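Long-range contact in Ycf54 protein (Thermosynechococcus elongatus, PDB 3HZE), which probably assists the cyclase step of chlorophyll biosynthesis, as other members of the Ycf54 family do: residues Y5-S10 / A66-T71. Numbering follows the deposited sequence.
Sequences YYILAS and AAIIST
Y5 forms a hydrogen-bonded antiparallel pair with S70: Y5 N reaches S70 O at 2.8 Å, and S70 N returns to Y5 O at 2.9 Å. With CG opposite the carbonyl carbon (chi1 -56°), the Y5 ring runs beside the end of strand 65-70, and T71 O meets its edge in plane, 3.8 Å from CE2. A serine here would probably leave a gap beside T71 O and lose the ring's packing on I76 of helix 73-83. Next, Y6 and I69 make a non-hydrogen-bonded pair in which Y6 CB rests 3.8 Å from I69 CG1; the ring leads away toward F48, and its hydroxyl is hydrogen-bonded to Q57. I7 and I68 lie side by side on the face where both touch L79 of helix 73-83, I7 CG1 touching I68 CB at 3.6 Å, while two backbone bonds join the residues. On the Y6 face, L8 brings CD1 to 3.5 Å from A66 O and also packs on A67 CB. A9 closes the ladder with A66: A66 N to A9 O spans 2.8 Å, and A9 N answers to A66 O. Six nearly straight backbone bonds and strand directions 167° apart establish the antiparallel ladder. Alternate residues thus satisfy their buried main-chain polarity here, while Y6 and L8 bond to strand 87-92 and A67 and I69 to strand 40-44, which makes this the sheet's central pair.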
loop_
_atom_site.group_PDB
_atom_site.type_symbol
_atom_site.label_atom_id
_atom_site.label_comp_id
_atom_site.label_asym_id
_atom_site.label_seq_id
_atom_site.Cartn_x
_atom_site.Cartn_y
_atom_site.Cartn_z
ATOM N N TYR A 5 -8.095 -0.544 -1.623
ATOM C CA TYR A 5 -7.510 0.481 -2.481
ATOM C C TYR A 5 -6.028 0.531 -2.137
ATOM O O TYR A 5 -5.644 0.243 -0.999
ATOM C CB TYR A 5 -8.171 1.831 -2.202
ATOM C CG TYR A 5 -9.671 1.792 -2.370
ATOM C CD1 TYR A 5 -10.254 1.953 -3.625
ATOM C CD2 TYR A 5 -10.507 1.546 -1.282
ATOM C CE1 TYR A 5 -11.642 1.868 -3.794
ATOM C CE2 TYR A 5 -11.895 1.454 -1.438
ATOM C CZ TYR A 5 -12.454 1.617 -2.698
ATOM O OH TYR A 5 -13.822 1.527 -2.858
ATOM N N TYR A 6 -5.184 0.897 -3.094
ATOM C CA TYR A 6 -3.758 0.908 -2.795
ATOM C C TYR A 6 -2.926 1.819 -3.671
ATOM O O TYR A 6 -3.318 2.158 -4.786
ATOM C CB TYR A 6 -3.207 -0.513 -2.948
ATOM C CG TYR A 6 -3.213 -0.984 -4.393
ATOM C CD1 TYR A 6 -2.204 -0.608 -5.278
ATOM C CD2 TYR A 6 -4.269 -1.747 -4.891
ATOM C CE1 TYR A 6 -2.253 -0.979 -6.633
ATOM C CE2 TYR A 6 -4.326 -2.121 -6.233
ATOM C CZ TYR A 6 -3.317 -1.732 -7.097
ATOM O OH TYR A 6 -3.383 -2.101 -8.419
ATOM N N ILE A 7 -1.770 2.220 -3.153
ATOM C CA ILE A 7 -0.826 2.979 -3.947
ATOM C C ILE A 7 0.362 2.014 -4.010
ATOM O O ILE A 7 0.614 1.267 -3.061
ATOM C CB ILE A 7 -0.372 4.310 -3.305
ATOM C CG1 ILE A 7 0.128 4.077 -1.882
ATOM C CG2 ILE A 7 -1.499 5.332 -3.388
ATOM C CD1 ILE A 7 1.007 5.204 -1.362
ATOM N N LEU A 8 1.065 2.004 -5.130
ATOM C CA LEU A 8 2.208 1.121 -5.290
ATOM C C LEU A 8 3.422 1.934 -5.720
ATOM O O LEU A 8 3.310 2.792 -6.582
ATOM C CB LEU A 8 1.890 0.059 -6.351
ATOM C CG LEU A 8 2.989 -0.911 -6.782
ATOM C CD1 LEU A 8 3.327 -1.863 -5.632
ATOM C CD2 LEU A 8 2.498 -1.699 -8.005
ATOM N N ALA A 9 4.574 1.679 -5.108
ATOM C CA ALA A 9 5.794 2.396 -5.477
ATOM C C ALA A 9 7.026 1.592 -5.097
ATOM O O ALA A 9 6.950 0.658 -4.288
ATOM C CB ALA A 9 5.835 3.759 -4.788
ATOM N N SER A 10 8.167 1.969 -5.661
ATOM C CA SER A 10 9.412 1.278 -5.359
ATOM C C SER A 10 9.783 1.596 -3.914
ATOM O O SER A 10 9.430 2.659 -3.394
ATOM C CB SER A 10 10.526 1.757 -6.297
ATOM O OG SER A 10 10.839 3.117 -6.052
ATOM N N ALA A 66 6.648 -1.734 -2.820
ATOM C CA ALA A 66 5.835 -1.851 -1.627
ATOM C C ALA A 66 4.498 -1.185 -1.904
ATOM O O ALA A 66 4.412 -0.247 -2.695
ATOM C CB ALA A 66 6.518 -1.179 -0.445
ATOM N N ALA A 67 3.455 -1.675 -1.252
ATOM C CA ALA A 67 2.144 -1.097 -1.427
ATOM C C ALA A 67 1.608 -0.612 -0.096
ATOM O O ALA A 67 1.975 -1.128 0.956
ATOM C CB ALA A 67 1.186 -2.136 -2.009
ATOM N N ILE A 68 0.770 0.414 -0.145
ATOM C CA ILE A 68 0.102 0.880 1.062
ATOM C C ILE A 68 -1.333 0.544 0.689
ATOM O O ILE A 68 -1.849 1.050 -0.304
ATOM C CB ILE A 68 0.252 2.391 1.299
ATOM C CG1 ILE A 68 1.655 2.703 1.828
ATOM C CG2 ILE A 68 -0.765 2.851 2.344
ATOM C CD1 ILE A 68 2.766 2.538 0.826
ATOM N N ILE A 69 -1.952 -0.345 1.456
ATOM C CA ILE A 69 -3.309 -0.783 1.174
ATOM C C ILE A 69 -4.275 -0.329 2.259
ATOM O O ILE A 69 -3.920 -0.302 3.439
ATOM C CB ILE A 69 -3.339 -2.323 1.049
ATOM C CG1 ILE A 69 -2.293 -2.765 0.019
ATOM C CG2 ILE A 69 -4.727 -2.799 0.627
ATOM C CD1 ILE A 69 -2.115 -4.269 -0.076
ATOM N N SER A 70 -5.493 0.028 1.858
ATOM C CA SER A 70 -6.496 0.484 2.813
ATOM C C SER A 70 -7.914 0.302 2.289
ATOM O O SER A 70 -8.152 0.347 1.082
ATOM C CB SER A 70 -6.279 1.965 3.143
ATOM O OG SER A 70 -7.273 2.437 4.045
ATOM N N THR A 71 -8.860 0.096 3.195
ATOM C CA THR A 71 -10.242 -0.044 2.768
ATOM C C THR A 71 -10.889 1.339 2.713
ATOM O O THR A 71 -12.061 1.476 2.357
ATOM C CB THR A 71 -11.034 -0.965 3.704
ATOM O OG1 THR A 71 -10.791 -0.591 5.064
ATOM C CG2 THR A 71 -10.614 -2.416 3.489
#